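Side-chain contacts in probable glutaredoxin ssr2061 (Synechocystis sp., PDB 4MJE), which probably acts as a glutathione-disulfide oxidoreductase, reducing low-molecular-weight disulfides and proteins with electrons passed from NADPH through glutathione reductase and glutathione: residues R31-L36 / V41-Y46; K37-E42 / G91-L96; A60-N63 / P69-F72; Q76-C81 / Y85-A90. The protein carries 1 engineered substitution. All blocks are in the same frame, centred on the assembly; numbering follows the deposited sequence.

Contact 1. Residues R31-L36 / V41-Y46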
loop_
_atom_site.group_PDB
_atom_site.type_symbol
_atom_site.label_atom_id
_atom_site.label_comp_id
_atom_site.label_asym_id
_atom_site.label_seq_id
_atom_site.Cartn_x
_atom_site.Cartn_y
_atom_site.Cartn_z
ATOM N N ARG A 31 -6.518 -1.216 -10.920
ATOM C CA ARG A 31 -7.583 -0.564 -10.170
ATOM C C ARG A 31 -7.113 -0.143 -8.769
ATOM O O ARG A 31 -7.486 0.923 -8.263
ATOM C CB ARG A 31 -8.792 -1.504 -10.072
ATOM C CG ARG A 31 -10.067 -0.889 -9.529
ATOM C CD ARG A 31 -11.231 -1.850 -9.594
ATOM N NE ARG A 31 -11.465 -2.269 -10.970
ATOM C CZ ARG A 31 -12.099 -3.382 -11.330
ATOM N NH1 ARG A 31 -12.588 -4.208 -10.413
ATOM N NH2 ARG A 31 -12.237 -3.664 -12.617
ATOM N N ALA A 32 -6.318 -0.988 -8.117
ATOM C CA ALA A 32 -5.808 -0.685 -6.782
ATOM C C ALA A 32 -4.833 0.493 -6.868
ATOM O O ALA A 32 -4.847 1.403 -6.043
ATOM C CB ALA A 32 -5.134 -1.911 -6.202
ATOM N N LEU A 33 -3.973 0.488 -7.882
ATOM C CA LEU A 33 -3.049 1.596 -8.099
ATOM C C LEU A 33 -3.793 2.901 -8.315
ATOM O O LEU A 33 -3.382 3.937 -7.793
ATOM C CB LEU A 33 -2.153 1.317 -9.294
ATOM C CG LEU A 33 -1.050 0.275 -9.074
ATOM C CD1 LEU A 33 -0.459 -0.136 -10.431
ATOM C CD2 LEU A 33 0.034 0.753 -8.139
ATOM N N ALA A 34 -4.894 2.855 -9.055
ATOM C CA ALA A 34 -5.676 4.052 -9.286
ATOM C C ALA A 34 -6.182 4.638 -7.986
ATOM O O ALA A 34 -6.135 5.847 -7.800
ATOM C CB ALA A 34 -6.827 3.762 -10.201
ATOM N N LEU A 35 -6.658 3.796 -7.082
ATOM C CA LEU A 35 -7.178 4.276 -5.815
ATOM C C LEU A 35 -6.077 4.942 -4.972
ATOM O O LEU A 35 -6.271 6.027 -4.407
ATOM C CB LEU A 35 -7.824 3.135 -5.036
ATOM C CG LEU A 35 -8.498 3.540 -3.719
ATOM C CD1 LEU A 35 -9.550 4.647 -3.889
ATOM C CD2 LEU A 35 -9.124 2.335 -3.087
ATOM N N LEU A 36 -4.911 4.307 -4.888
ATOM C CA LEU A 36 -3.800 4.859 -4.126
ATOM C C LEU A 36 -3.338 6.188 -4.704
ATOM O O LEU A 36 -3.045 7.124 -3.967
ATOM C CB LEU A 36 -2.646 3.853 -4.051
ATOM C CG LEU A 36 -2.944 2.580 -3.250
ATOM C CD1 LEU A 36 -1.830 1.558 -3.417
ATOM C CD2 LEU A 36 -3.141 2.909 -1.777
ATOM N N VAL A 41 -1.293 9.802 -1.723
ATOM C CA VAL A 41 -0.287 9.336 -0.776
ATOM C C VAL A 41 0.974 8.870 -1.493
ATOM O O VAL A 41 0.963 8.490 -2.664
ATOM C CB VAL A 41 -0.856 8.178 0.077
ATOM C CG1 VAL A 41 -2.048 8.670 0.891
ATOM C CG2 VAL A 41 -1.223 6.970 -0.820
ATOM N N GLU A 42 2.065 8.921 -0.758
ATOM C CA GLU A 42 3.331 8.397 -1.217
ATOM C C GLU A 42 3.343 6.899 -0.967
ATOM O O GLU A 42 3.016 6.463 0.145
ATOM C CB GLU A 42 4.429 9.071 -0.406
ATOM C CG GLU A 42 5.812 8.532 -0.631
ATOM C CD GLU A 42 6.794 8.974 0.442
ATOM O OE1 GLU A 42 6.358 9.388 1.549
ATOM O OE2 GLU A 42 8.014 8.911 0.179
ATOM N N PHE A 43 3.698 6.108 -1.969
ATOM C CA PHE A 43 3.684 4.662 -1.808
ATOM C C PHE A 43 4.714 3.989 -2.711
ATOM O O PHE A 43 5.178 4.578 -3.696
ATOM C CB PHE A 43 2.275 4.067 -2.001
ATOM C CG PHE A 43 1.750 4.121 -3.408
ATOM C CD1 PHE A 43 1.887 3.027 -4.251
ATOM C CD2 PHE A 43 1.077 5.238 -3.876
ATOM C CE1 PHE A 43 1.383 3.060 -5.526
ATOM C CE2 PHE A 43 0.582 5.274 -5.160
ATOM C CZ PHE A 43 0.724 4.173 -5.980
ATOM N N GLN A 44 5.073 2.757 -2.364
ATOM C CA GLN A 44 6.069 1.966 -3.088
ATOM C C GLN A 44 5.350 0.820 -3.795
ATOM O O GLN A 44 4.592 0.060 -3.171
ATOM C CB GLN A 44 7.109 1.424 -2.104
ATOM C CG GLN A 44 8.388 0.941 -2.742
ATOM C CD GLN A 44 9.240 2.058 -3.294
ATOM O OE1 GLN A 44 8.997 3.234 -3.023
ATOM N NE2 GLN A 44 10.266 1.694 -4.057
ATOM N N GLU A 45 5.580 0.700 -5.096
ATOM C CA GLU A 45 5.010 -0.387 -5.874
ATOM C C GLU A 45 6.113 -1.379 -6.212
ATOM O O GLU A 45 7.136 -1.020 -6.798
ATOM C CB GLU A 45 4.402 0.148 -7.173
ATOM C CG GLU A 45 3.951 -0.961 -8.133
ATOM C CD GLU A 45 3.516 -0.479 -9.499
ATOM O OE1 GLU A 45 3.682 0.722 -9.847
ATOM O OE2 GLU A 45 2.990 -1.320 -10.261
ATOM N N TYR A 46 5.891 -2.634 -5.832
ATOM C CA TYR A 46 6.798 -3.705 -6.201
ATOM C C TYR A 46 6.193 -4.347 -7.450
ATOM O O TYR A 46 5.319 -5.190 -7.361
ATOM C CB TYR A 46 6.909 -4.710 -5.061
ATOM C CG TYR A 46 7.301 -4.117 -3.745
ATOM C CD1 TYR A 46 8.288 -3.137 -3.656
ATOM C CD2 TYR A 46 6.712 -4.537 -2.576
ATOM C CE1 TYR A 46 8.673 -2.606 -2.441
ATOM C CE2 TYR A 46 7.081 -4.004 -1.372
ATOM C CZ TYR A 46 8.070 -3.042 -1.303
ATOM O OH TYR A 46 8.484 -2.499 -0.112
HETATM O O HOH W 1 -0.931 8.849 -4.540
#
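Leu36 and Leu33 pack against the ring of Phe43 from two directions, and this apolar group makes up most of the contact. CB of Leu36 lies over one face of the ring, offset toward the rim, in a CH-pi contact 4.0 Å from the centroid and 21° off the normal. Leu33 comes instead at the edge, with CD2 3.7 Å from CE1 of Phe43. The ring reaches the helix because CG of Phe43 sits between its own backbone N and carbonyl carbon (chi1 69°). Two residues on, in strand 44-47, the extended chain of Glu45 crosses Leu33 at about a right angle and brings OE2 to 3.7 Å from Leu33 CD1; the polar partner of that oxygen is the hydroxyl of Thr22. Val41 CG2 packs on the carbonyl oxygen of Leu36, a van der Waals contact.

Polar contact is indirect. A water lies 2.8 Å from Leu36 O and 2.7 Å from Val41 O and can bridge them, though it cannot serve every acceptor near it at once.

These residues join the helix and second strand of the beta-alpha-beta unit formed by strand 18-22, helix 27-39 and strand 44-47. Ile20 of the first strand touches Leu33, Ile18 touches Phe43, and Ile84 of helix 81-89 touches Leu36.

Contact 2. Residues K37-E42 / G91-L96. Engineered in segment 37-42: Leu38 (natural residue Arg).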
loop_
_atom_site.group_PDB
_atom_site.type_symbol
_atom_site.label_atom_id
_atom_site.label_comp_id
_atom_site.label_asym_id
_atom_site.label_seq_id
_atom_site.Cartn_x
_atom_site.Cartn_y
_atom_site.Cartn_z
ATOM N N LYS A 37 -3.271 6.263 -6.030
ATOM C CA LYS A 37 -2.884 7.488 -6.698
ATOM C C LYS A 37 -3.916 8.583 -6.434
ATOM O O LYS A 37 -3.553 9.717 -6.172
ATOM C CB LYS A 37 -2.657 7.248 -8.192
ATOM C CG LYS A 37 -1.428 6.410 -8.455
ATOM C CD LYS A 37 -1.281 6.127 -9.914
ATOM C CE LYS A 37 0.023 5.412 -10.198
ATOM N NZ LYS A 37 0.140 5.133 -11.667
ATOM N N LEU A 38 -5.202 8.260 -6.459
ATOM C CA LEU A 38 -6.228 9.275 -6.255
ATOM C C LEU A 38 -6.215 9.806 -4.813
ATOM O O LEU A 38 -6.612 10.947 -4.570
ATOM C CB LEU A 38 -7.594 8.721 -6.672
ATOM C CG LEU A 38 -7.709 8.530 -8.197
ATOM C CD1 LEU A 38 -8.964 7.737 -8.559
ATOM C CD2 LEU A 38 -7.711 9.866 -8.957
ATOM N N LYS A 39 -5.787 8.993 -3.850
ATOM C CA LYS A 39 -5.598 9.471 -2.478
ATOM C C LYS A 39 -4.418 10.455 -2.344
ATOM O O LYS A 39 -4.357 11.229 -1.388
ATOM C CB LYS A 39 -5.398 8.287 -1.506
ATOM C CG LYS A 39 -6.576 7.341 -1.389
ATOM C CD LYS A 39 -7.743 8.024 -0.739
ATOM C CE LYS A 39 -8.852 7.042 -0.450
ATOM N NZ LYS A 39 -10.010 7.710 0.142
ATOM N N GLY A 40 -3.453 10.413 -3.260
ATOM C CA GLY A 40 -2.363 11.385 -3.226
ATOM C C GLY A 40 -1.230 11.002 -2.288
ATOM O O GLY A 40 -0.296 11.786 -2.095
ATOM N N VAL A 41 -1.293 9.802 -1.723
ATOM C CA VAL A 41 -0.287 9.336 -0.776
ATOM C C VAL A 41 0.974 8.870 -1.493
ATOM O O VAL A 41 0.963 8.490 -2.664
ATOM C CB VAL A 41 -0.856 8.178 0.077
ATOM C CG1 VAL A 41 -2.048 8.670 0.891
ATOM C CG2 VAL A 41 -1.223 6.970 -0.820
ATOM N N GLU A 42 2.065 8.921 -0.758
ATOM C CA GLU A 42 3.331 8.397 -1.217
ATOM C C GLU A 42 3.343 6.899 -0.967
ATOM O O GLU A 42 3.016 6.463 0.145
ATOM C CB GLU A 42 4.429 9.071 -0.406
ATOM C CG GLU A 42 5.812 8.532 -0.631
ATOM C CD GLU A 42 6.794 8.974 0.442
ATOM O OE1 GLU A 42 6.358 9.388 1.549
ATOM O OE2 GLU A 42 8.014 8.911 0.179
ATOM N N GLY A 91 -15.482 3.751 4.755
ATOM C CA GLY A 91 -14.917 4.931 5.382
ATOM C C GLY A 91 -13.720 4.651 6.262
ATOM O O GLY A 91 -13.379 5.477 7.103
ATOM N N LYS A 92 -13.050 3.529 6.036
ATOM C CA LYS A 92 -11.996 3.075 6.919
ATOM C C LYS A 92 -10.613 3.108 6.284
ATOM O O LYS A 92 -9.637 2.747 6.949
ATOM C CB LYS A 92 -12.287 1.652 7.373
ATOM C CG LYS A 92 -13.513 1.528 8.239
ATOM C CD LYS A 92 -13.640 0.132 8.749
ATOM C CE LYS A 92 -14.728 0.021 9.770
ATOM N NZ LYS A 92 -15.314 -1.336 9.650
ATOM N N LEU A 93 -10.489 3.529 5.033
ATOM C CA LEU A 93 -9.175 3.540 4.405
ATOM C C LEU A 93 -8.400 4.782 4.801
ATOM O O LEU A 93 -7.231 4.680 5.168
ATOM C CB LEU A 93 -9.290 3.463 2.885
ATOM C CG LEU A 93 -7.953 3.376 2.146
ATOM C CD1 LEU A 93 -7.080 2.222 2.623
ATOM C CD2 LEU A 93 -8.221 3.243 0.661
ATOM N N ASP A 94 -9.025 5.950 4.735
ATOM C CA ASP A 94 -8.305 7.170 5.060
ATOM C C ASP A 94 -7.586 7.118 6.434
ATOM O O ASP A 94 -6.417 7.456 6.523
ATOM C CB ASP A 94 -9.221 8.397 4.947
ATOM C CG ASP A 94 -9.597 8.730 3.499
ATOM O OD1 ASP A 94 -10.652 9.373 3.289
ATOM O OD2 ASP A 94 -8.850 8.367 2.584
ATOM N N PRO A 95 -8.249 6.660 7.507
ATOM C CA PRO A 95 -7.522 6.595 8.786
ATOM C C PRO A 95 -6.225 5.765 8.737
ATOM O O PRO A 95 -5.257 6.069 9.431
ATOM C CB PRO A 95 -8.531 5.934 9.738
ATOM C CG PRO A 95 -9.849 6.193 9.150
ATOM C CD PRO A 95 -9.660 6.272 7.654
ATOM N N LEU A 96 -6.231 4.706 7.934
ATOM C CA LEU A 96 -5.074 3.818 7.839
ATOM C C LEU A 96 -3.904 4.450 7.104
ATOM O O LEU A 96 -2.751 4.080 7.328
ATOM C CB LEU A 96 -5.458 2.514 7.144
ATOM C CG LEU A 96 -6.443 1.622 7.904
ATOM C CD1 LEU A 96 -6.843 0.433 7.055
ATOM C CD2 LEU A 96 -5.875 1.149 9.237
#
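Lys39 reaches across to Asp94 in a salt bridge that ties the end of helix 27-39 to the C-terminal helix 93-97 of the glutaredoxin, a member of the thioredoxin-fold clan. The two side chains cross at about a right angle. The ammonium group approaches OD2 of Asp94 on its syn side, 29° out of the carboxylate plane, with NZ to OD2 at 2.8 Å; OD1 stays farther from the same nitrogen, at 3.6 Å, so the grip is one-sided.

The lysine gets there by a bend near its root. CG is anti to the carbonyl carbon, and a second turn at chi2 (-67°) redirects the chain, which then runs straight through CD and CE to the ammonium group. On the way CE passes Leu93, whose CD2 lies 4.0 Å from it, so the aliphatic part of the lysine rests obliquely against a buried leucine while its charge is held by the neighbouring aspartate. Leu93 itself packs on Ile84 and Asp88 of helix 81-89.

NZ has a second anionic partner in Asp88, and the two carboxylates, of Asp88 and Asp94, would be expected to stabilise its positive charge. Glycines mark the turns on both sides: Gly40 leaves helix 27-39 with positive phi, and Gly91 closes the preceding helix in a Schellman motif before the chain enters 93-97. OD2 of Asp94 also lies against the last methylenes, 3.3 Å from CE of Lys39 and 3.5 Å from its CD.

Contact 3. Residues A60-N63 / P69-F72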
loop_
_atom_site.group_PDB
_atom_site.type_symbol
_atom_site.label_atom_id
_atom_site.label_comp_id
_atom_site.label_asym_id
_atom_site.label_seq_id
_atom_site.Cartn_x
_atom_site.Cartn_y
_atom_site.Cartn_z
ATOM N N ALA A 60 5.220 -15.123 1.173
ATOM C CA ALA A 60 5.723 -15.367 2.516
ATOM C C ALA A 60 5.173 -14.332 3.510
ATOM O O ALA A 60 5.029 -14.618 4.700
ATOM C CB ALA A 60 7.231 -15.340 2.497
ATOM N N ARG A 61 4.889 -13.123 3.030
ATOM C CA ARG A 61 4.286 -12.072 3.856
ATOM C C ARG A 61 2.774 -12.010 3.801
ATOM O O ARG A 61 2.141 -11.436 4.685
ATOM C CB ARG A 61 4.738 -10.695 3.389
ATOM C CG ARG A 61 6.082 -10.253 3.809
ATOM C CD ARG A 61 6.335 -8.879 3.215
ATOM N NE ARG A 61 5.899 -7.758 4.042
ATOM C CZ ARG A 61 5.793 -6.505 3.604
ATOM N NH1 ARG A 61 6.013 -6.223 2.324
ATOM N NH2 ARG A 61 5.473 -5.528 4.427
ATOM N N ALA A 62 2.206 -12.505 2.715
ATOM C CA ALA A 62 0.787 -12.332 2.455
ATOM C C ALA A 62 0.003 -13.626 2.706
ATOM O O ALA A 62 -0.854 -13.993 1.905
ATOM C CB ALA A 62 0.586 -11.842 1.030
ATOM N N ASN A 63 0.308 -14.326 3.798
ATOM C CA ASN A 63 -0.429 -15.537 4.197
ATOM C C ASN A 63 -0.374 -16.642 3.163
ATOM O O ASN A 63 -1.285 -17.477 3.065
ATOM C CB ASN A 63 -1.891 -15.213 4.495
ATOM C CG ASN A 63 -2.040 -14.280 5.653
ATOM O OD1 ASN A 63 -2.676 -13.233 5.543
ATOM N ND2 ASN A 63 -1.429 -14.639 6.773
ATOM N N PRO A 69 -3.428 -7.749 -6.636
ATOM C CA PRO A 69 -2.280 -7.222 -5.903
ATOM C C PRO A 69 -2.280 -7.692 -4.452
ATOM O O PRO A 69 -3.254 -8.267 -3.974
ATOM C CB PRO A 69 -2.524 -5.707 -5.946
ATOM C CG PRO A 69 -3.991 -5.604 -5.923
ATOM C CD PRO A 69 -4.486 -6.738 -6.784
ATOM N N GLN A 70 -1.197 -7.396 -3.733
ATOM C CA GLN A 70 -1.189 -7.507 -2.264
ATOM C C GLN A 70 -0.694 -6.179 -1.697
ATOM O O GLN A 70 0.319 -5.639 -2.156
ATOM C CB GLN A 70 -0.310 -8.666 -1.763
ATOM C CG GLN A 70 -0.745 -10.043 -2.267
ATOM C CD GLN A 70 -2.088 -10.458 -1.738
ATOM O OE1 GLN A 70 -2.559 -9.929 -0.727
ATOM N NE2 GLN A 70 -2.730 -11.400 -2.420
ATOM N N ILE A 71 -1.423 -5.666 -0.722
ATOM C CA ILE A 71 -1.192 -4.351 -0.159
ATOM C C ILE A 71 -0.893 -4.453 1.320
ATOM O O ILE A 71 -1.546 -5.188 2.030
ATOM C CB ILE A 71 -2.444 -3.467 -0.374
ATOM C CG1 ILE A 71 -2.697 -3.286 -1.873
ATOM C CG2 ILE A 71 -2.305 -2.111 0.304
ATOM C CD1 ILE A 71 -4.141 -3.086 -2.220
ATOM N N PHE A 72 0.119 -3.686 1.742
ATOM C CA PHE A 72 0.543 -3.564 3.137
ATOM C C PHE A 72 0.577 -2.089 3.521
ATOM O O PHE A 72 1.049 -1.261 2.758
ATOM C CB PHE A 72 1.937 -4.196 3.350
ATOM C CG PHE A 72 1.958 -5.692 3.140
ATOM C CD1 PHE A 72 1.925 -6.218 1.856
ATOM C CD2 PHE A 72 1.978 -6.573 4.217
ATOM C CE1 PHE A 72 1.923 -7.599 1.656
ATOM C CE2 PHE A 72 1.993 -7.951 3.991
ATOM C CZ PHE A 72 1.943 -8.439 2.716
#
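Ala62 and Gln70 mark the closest approach of the two backbones, with their CA atoms 7.0 Å apart, where the chain leaving helix 52-61 passes the start of strand 70-73. Pro69, preceded by a cis peptide bond, leads into that strand; a cis-proline here is a hallmark of the thioredoxin fold, and Pro69 touches Cys29 of the CxxC pair. Strand alternation turns Gln70 and Phe72 toward 60-63.

The guanidinium of Arg61 lies flat on the Phe72 ring, with planes 16° apart and CZ 3.9 Å from the ring centroid, a stacked cation-pi pair. A bend at chi3 (89°) lays the group over the ring, while Arg61 CB packs on Phe72 CZ at 3.7 Å. The carbonyl O of the same arginine meets the ring edge in its plane, 3.6 Å from CE2 of Phe72. Ala62 CB touches Phe72 CZ, at the edge of the ring, and Gln70 CG, each 4.0 Å away.

Two bonds hold the guanidinium: NH2 forms a salt bridge with Glu19 and NH1 a hydrogen bond with the hydroxyl of Tyr21. Phe72 also stacks with His77, to which Gln70 OE1 is hydrogen-bonded. Arg61 thus ties the end of helix 52-61 to strands 18-22 and 70-73, with 76-79 next in the sheet.

Contact 4. Residues Q76-C81 / Y85-A90. With SO4 (sulfate ion), chain C.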
loop_
_atom_site.group_PDB
_atom_site.type_symbol
_atom_site.label_atom_id
_atom_site.label_comp_id
_atom_site.label_asym_id
_atom_site.label_seq_id
_atom_site.Cartn_x
_atom_site.Cartn_y
_atom_site.Cartn_z
ATOM N N GLN A 76 1.277 -4.041 8.044
ATOM C CA GLN A 76 0.114 -4.912 8.158
ATOM C C GLN A 76 -0.430 -5.284 6.786
ATOM O O GLN A 76 -0.619 -4.427 5.928
ATOM C CB GLN A 76 -0.986 -4.218 8.950
ATOM C CG GLN A 76 -2.195 -5.103 9.135
ATOM C CD GLN A 76 -3.318 -4.416 9.874
ATOM O OE1 GLN A 76 -3.518 -3.203 9.752
ATOM N NE2 GLN A 76 -4.061 -5.188 10.658
ATOM N N HIS A 77 -0.701 -6.565 6.581
ATOM C CA HIS A 77 -1.318 -7.039 5.357
ATOM C C HIS A 77 -2.777 -6.603 5.305
ATOM O O HIS A 77 -3.587 -7.000 6.129
ATOM C CB HIS A 77 -1.234 -8.558 5.319
ATOM C CG HIS A 77 -1.678 -9.152 4.023
ATOM N ND1 HIS A 77 -2.289 -10.382 3.934
ATOM C CD2 HIS A 77 -1.594 -8.680 2.764
ATOM C CE1 HIS A 77 -2.562 -10.638 2.668
ATOM N NE2 HIS A 77 -2.148 -9.622 1.939
ATOM N N ILE A 78 -3.103 -5.774 4.331
ATOM C CA ILE A 78 -4.469 -5.282 4.126
ATOM C C ILE A 78 -5.265 -6.204 3.208
ATOM O O ILE A 78 -6.466 -6.404 3.398
ATOM C CB ILE A 78 -4.436 -3.853 3.535
ATOM C CG1 ILE A 78 -3.581 -2.934 4.412
ATOM C CG2 ILE A 78 -5.846 -3.298 3.353
ATOM C CD1 ILE A 78 -4.046 -2.850 5.856
ATOM N N GLY A 79 -4.592 -6.798 2.232
ATOM C CA GLY A 79 -5.256 -7.682 1.299
ATOM C C GLY A 79 -5.075 -7.220 -0.117
ATOM O O GLY A 79 -4.037 -6.666 -0.486
ATOM N N GLY A 80 -6.105 -7.436 -0.916
ATOM C CA GLY A 80 -6.068 -7.178 -2.342
ATOM C C GLY A 80 -6.861 -5.973 -2.764
ATOM O O GLY A 80 -7.159 -5.093 -1.967
ATOM N N CYS A 81 -7.191 -5.939 -4.046
ATOM C CA CYS A 81 -7.935 -4.824 -4.611
ATOM C C CYS A 81 -9.317 -4.695 -3.960
ATOM O O CYS A 81 -9.714 -3.621 -3.534
ATOM C CB CYS A 81 -8.023 -4.978 -6.136
ATOM S SG CYS A 81 -8.925 -3.665 -6.962
ATOM N N TYR A 85 -10.708 -1.378 -1.663
ATOM C CA TYR A 85 -11.916 -0.691 -2.081
ATOM C C TYR A 85 -13.028 -0.860 -1.046
ATOM O O TYR A 85 -13.802 0.075 -0.805
ATOM C CB TYR A 85 -12.384 -1.147 -3.466
ATOM C CG TYR A 85 -11.735 -0.381 -4.590
ATOM C CD1 TYR A 85 -12.350 0.719 -5.144
ATOM C CD2 TYR A 85 -10.503 -0.756 -5.079
ATOM C CE1 TYR A 85 -11.762 1.432 -6.158
ATOM C CE2 TYR A 85 -9.896 -0.055 -6.101
ATOM C CZ TYR A 85 -10.534 1.041 -6.650
ATOM O OH TYR A 85 -9.964 1.759 -7.673
ATOM N N ALA A 86 -13.124 -2.037 -0.423
ATOM C CA ALA A 86 -14.121 -2.259 0.623
ATOM C C ALA A 86 -13.844 -1.342 1.814
ATOM O O ALA A 86 -14.751 -0.703 2.346
ATOM C CB ALA A 86 -14.157 -3.744 1.052
ATOM N N LEU A 87 -12.592 -1.249 2.232
ATOM C CA LEU A 87 -12.237 -0.345 3.318
ATOM C C LEU A 87 -12.615 1.089 2.979
ATOM O O LEU A 87 -13.139 1.808 3.821
ATOM C CB LEU A 87 -10.739 -0.415 3.631
ATOM C CG LEU A 87 -10.245 -1.638 4.390
ATOM C CD1 LEU A 87 -8.738 -1.736 4.315
ATOM C CD2 LEU A 87 -10.690 -1.600 5.852
ATOM N N ASP A 88 -12.334 1.524 1.761
ATOM C CA ASP A 88 -12.667 2.893 1.398
ATOM C C ASP A 88 -14.191 3.117 1.417
ATOM O O ASP A 88 -14.674 4.139 1.898
ATOM C CB ASP A 88 -12.087 3.278 0.045
ATOM C CG ASP A 88 -12.002 4.790 -0.147
ATOM O OD1 ASP A 88 -12.228 5.248 -1.290
ATOM O OD2 ASP A 88 -11.682 5.511 0.834
ATOM N N GLY A 89 -14.953 2.142 0.938
ATOM C CA GLY A 89 -16.401 2.265 0.937
ATOM C C GLY A 89 -17.013 2.302 2.319
ATOM O O GLY A 89 -18.094 2.863 2.520
ATOM N N ALA A 90 -16.317 1.693 3.270
ATOM C CA ALA A 90 -16.749 1.684 4.659
ATOM C C ALA A 90 -16.286 2.919 5.414
ATOM O O ALA A 90 -16.645 3.093 6.573
ATOM C CB ALA A 90 -16.235 0.436 5.360
HETATM S S SO4 C . -8.710 -8.868 -5.572
HETATM O O1 SO4 C . -7.320 -8.458 -5.365
HETATM O O2 SO4 C . -8.763 -10.295 -5.885
HETATM O O3 SO4 C . -9.481 -8.585 -4.366
HETATM O O4 SO4 C . -9.279 -8.144 -6.708
#
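Cys81 and Tyr85 meet one helical turn apart, through backbone and side chain alike. Tyr85 N donates to Cys81 O at 3.1 Å in a nearly straight bond (172°), and the same oxygen lies at the edge of the tyrosine ring, in its plane, 3.3 Å from CD2. With SG of Cys81 trans to the backbone N (chi1 180°), the sulfur comes within 3.8 Å of Tyr85 CD2; it stands oblique to the ring, 61° off the normal, in a sulfur-aromatic contact. Farther along, Ile78 and Leu87 cross at about a right angle, and their methyls CG2 and CD1 are pressed to 3.4 Å, tighter than usual van der Waals contact.

Between these contacts strand 76-79 gives way to helix 81-89. Ile78 and Gly79 form a classic beta bulge opposite Ile71 of the thioredoxin-type sheet, and Gly80 takes the N-cap position. At this helix start a sulfate, probably from the crystallisation liquor, accepts hydrogen bonds from the amides Cys81 N (2.8 Å to O1) and Asp82 N; in related glutaredoxins this region receives a carboxylate of glutathione, which the anion may mimic.

The tyrosine is positioned by its hydroxyl, hydrogen-bonded to Arg31 O, while Leu35 packs beside it. Gly80 N is hydrogen-bonded to Asp83 OD2.

Contact 3 is the most buried of the four; contacts 1, 2 and 4 are only partly buried. Contacts 1 and 2 share helix 27-39 and residues Val41 and Glu42, yet aliphatic and aromatic packing beside the strands gives way to a salt bridge at the helix end. Contacts 3 and 4 use adjacent strands, joined by a backbone hydrogen bond between Ile71 N and Gly79 O; contact 3 stacks charge on a ring, whereas contact 4 combines local helix bonding with an anion at the N-terminal end of helix 81-89. That helix links contact 4 to contact 1 through Tyr85 and to contact 2 through Asp88. Contacts 2 and 3 lie on opposite sides of the chain's centre, their centres about 18 Å apart.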